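Local coordinates for uncharacterized NTF2-like protein (Mesorhizobium loti, PDB 3FH1) that is of unknown function but belongs to the SnoaL-like family of the NTF2 clan, whose cone-shaped fold commonly encloses a ligand-binding pocket, at residues 46-51 with 68-73. Sequence-based numbering, arbitrary orientation.
Sequences CVIENT and QLWSAI
Ile48 sets its terminal methyl squarely on one face of the Trp70 indole: CD1 lies 3.4 Å from the centroid of the six-membered ring of Trp70, only 8° off the ring normal, a close CH-pi contact. Ile48 CG1 lies over the CZ2-CH2 edge of the same face, 3.6 Å from Trp70 CZ2. The nearly extended end of the isoleucine (chi2 169°) carries CD1 straight out from the strand toward the helix, while the indole reaches back from the other direction. Leu69 closes in beside this pair, its CD2 4.0 Å from Ile48 CD1. The same Leu69 CD2 lies 4.0 Å from ND2 of Asn50, a van der Waals contact of a methyl with the amide nitrogen; no hydrogen bond joins the two segments. Here helix 63-75 packs on the concave side of the curved sheet, as in the NTF2-like cone, and strand 46-49 presents alternate side chains, Cys46 and Ile48, to the interior while Val47 points away. Trp70 NE1 and Asn50 OD1 both hydrogen-bond an unidentified bound ligand, probably from the crystallisation liquor, consistent with a pocket at this end of the contact. Asn50 OD1 also accepts the backbone N-H of Thr51 at 2.9 Å, a poorly directed bond whose donor sits above the carbonyl plane, off the lone pairs. Phe26 and Phe30 meet the indole edge-to-face and probably limit how it can tilt against Ile48. An alanine in place of Trp70 would be likely to leave Ile48 CD1 without its aromatic platform and the ligand without its indole N-H donor. Strand 46-49 itself lies between strands 119-127 and 59-61, with backbone hydrogen bonds between Val47 and Ala123 and between Ile48 and His60; Glu49 OE1 forms a salt bridge with Arg108 of the second subunit.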
loop_
_atom_site.group_PDB
_atom_site.type_symbol
_atom_site.label_atom_id
_atom_site.label_comp_id
_atom_site.label_asym_id
_atom_site.label_seq_id
_atom_site.Cartn_x
_atom_site.Cartn_y
_atom_site.Cartn_z
ATOM N N CYS A 46 1.697 -17.638 -8.184
ATOM C CA CYS A 46 1.377 -16.204 -7.916
ATOM C C CYS A 46 -0.077 -16.002 -7.440
ATOM O O CYS A 46 -0.963 -16.645 -7.971
ATOM C CB CYS A 46 1.594 -15.381 -9.143
ATOM S SG CYS A 46 1.554 -13.587 -8.857
ATOM N N VAL A 47 -0.284 -15.120 -6.462
ATOM C CA VAL A 47 -1.606 -14.758 -5.999
ATOM C C VAL A 47 -1.785 -13.237 -6.145
ATOM O O VAL A 47 -0.919 -12.474 -5.719
ATOM C CB VAL A 47 -1.799 -15.141 -4.534
ATOM C CG1 VAL A 47 -3.130 -14.620 -3.934
ATOM C CG2 VAL A 47 -1.750 -16.670 -4.405
ATOM N N ILE A 48 -2.924 -12.827 -6.684
ATOM C CA ILE A 48 -3.344 -11.434 -6.670
ATOM C C ILE A 48 -4.513 -11.334 -5.653
ATOM O O ILE A 48 -5.465 -12.128 -5.684
ATOM C CB ILE A 48 -3.836 -10.995 -8.048
ATOM C CG1 ILE A 48 -2.678 -10.970 -9.027
ATOM C CG2 ILE A 48 -4.520 -9.590 -7.977
ATOM C CD1 ILE A 48 -3.167 -10.795 -10.500
ATOM N N GLU A 49 -4.446 -10.322 -4.780
ATOM C CA GLU A 49 -5.573 -9.950 -3.920
ATOM C C GLU A 49 -6.035 -8.661 -4.552
ATOM O O GLU A 49 -5.407 -7.619 -4.415
ATOM C CB GLU A 49 -5.160 -9.815 -2.479
ATOM C CG GLU A 49 -4.708 -11.147 -1.889
ATOM C CD GLU A 49 -4.440 -11.120 -0.412
ATOM O OE1 GLU A 49 -4.495 -10.043 0.222
ATOM O OE2 GLU A 49 -4.132 -12.230 0.121
ATOM N N ASN A 50 -7.105 -8.721 -5.339
ATOM C CA ASN A 50 -7.506 -7.548 -6.122
ATOM C C ASN A 50 -8.177 -6.487 -5.238
ATOM O O ASN A 50 -8.585 -6.721 -4.102
ATOM C CB ASN A 50 -8.414 -7.943 -7.305
ATOM C CG ASN A 50 -8.409 -6.912 -8.499
ATOM O OD1 ASN A 50 -7.609 -5.967 -8.591
ATOM N ND2 ASN A 50 -9.338 -7.143 -9.435
ATOM N N THR A 51 -8.346 -5.328 -5.848
ATOM C CA THR A 51 -8.792 -4.093 -5.180
ATOM C C THR A 51 -10.214 -4.130 -4.710
ATOM O O THR A 51 -10.585 -3.379 -3.807
ATOM C CB THR A 51 -8.672 -2.902 -6.121
ATOM O OG1 THR A 51 -9.432 -3.180 -7.326
ATOM C CG2 THR A 51 -7.229 -2.557 -6.506
ATOM N N GLN A 68 -4.348 -13.783 -16.961
ATOM C CA GLN A 68 -5.615 -13.444 -17.602
ATOM C C GLN A 68 -6.129 -12.099 -17.069
ATOM O O GLN A 68 -6.608 -11.274 -17.861
ATOM C CB GLN A 68 -6.653 -14.519 -17.366
ATOM C CG GLN A 68 -7.953 -14.319 -18.120
ATOM C CD GLN A 68 -8.836 -15.583 -18.030
ATOM O OE1 GLN A 68 -8.360 -16.722 -18.231
ATOM N NE2 GLN A 68 -10.107 -15.384 -17.702
ATOM N N LEU A 69 -6.066 -11.897 -15.756
ATOM C CA LEU A 69 -6.607 -10.697 -15.147
ATOM C C LEU A 69 -5.809 -9.479 -15.578
ATOM O O LEU A 69 -6.355 -8.505 -16.068
ATOM C CB LEU A 69 -6.649 -10.780 -13.637
ATOM C CG LEU A 69 -7.137 -9.508 -12.860
ATOM C CD1 LEU A 69 -8.563 -9.262 -13.114
ATOM C CD2 LEU A 69 -6.869 -9.610 -11.377
ATOM N N TRP A 70 -4.503 -9.537 -15.405
ATOM C CA TRP A 70 -3.683 -8.406 -15.787
ATOM C C TRP A 70 -3.727 -8.096 -17.297
ATOM O O TRP A 70 -3.672 -6.933 -17.698
ATOM C CB TRP A 70 -2.277 -8.619 -15.308
ATOM C CG TRP A 70 -2.094 -8.258 -13.870
ATOM C CD1 TRP A 70 -2.660 -7.200 -13.203
ATOM C CD2 TRP A 70 -1.218 -8.893 -12.929
ATOM N NE1 TRP A 70 -2.171 -7.145 -11.904
ATOM C CE2 TRP A 70 -1.254 -8.140 -11.749
ATOM C CE3 TRP A 70 -0.354 -10.001 -12.999
ATOM C CZ2 TRP A 70 -0.525 -8.504 -10.633
ATOM C CZ3 TRP A 70 0.346 -10.354 -11.905
ATOM C CH2 TRP A 70 0.261 -9.605 -10.715
ATOM N N SER A 71 -3.808 -9.127 -18.137
ATOM C CA SER A 71 -3.911 -8.943 -19.599
ATOM C C SER A 71 -5.174 -8.178 -19.984
ATOM O O SER A 71 -5.174 -7.314 -20.868
ATOM C CB SER A 71 -3.879 -10.302 -20.312
ATOM O OG SER A 71 -2.642 -10.954 -20.095
ATOM N N ALA A 72 -6.269 -8.522 -19.335
ATOM C CA ALA A 72 -7.531 -7.870 -19.621
ATOM C C ALA A 72 -7.427 -6.402 -19.191
ATOM O O ALA A 72 -7.926 -5.511 -19.881
ATOM C CB ALA A 72 -8.673 -8.563 -18.878
ATOM N N ILE A 73 -6.872 -6.181 -18.008
ATOM C CA ILE A 73 -6.711 -4.823 -17.453
ATOM C C ILE A 73 -5.878 -3.989 -18.410
ATOM O O ILE A 73 -6.259 -2.861 -18.731
ATOM C CB ILE A 73 -6.136 -4.803 -16.027
ATOM C CG1 ILE A 73 -7.194 -5.365 -15.054
ATOM C CG2 ILE A 73 -5.714 -3.338 -15.618
ATOM C CD1 ILE A 73 -6.644 -5.694 -13.675
#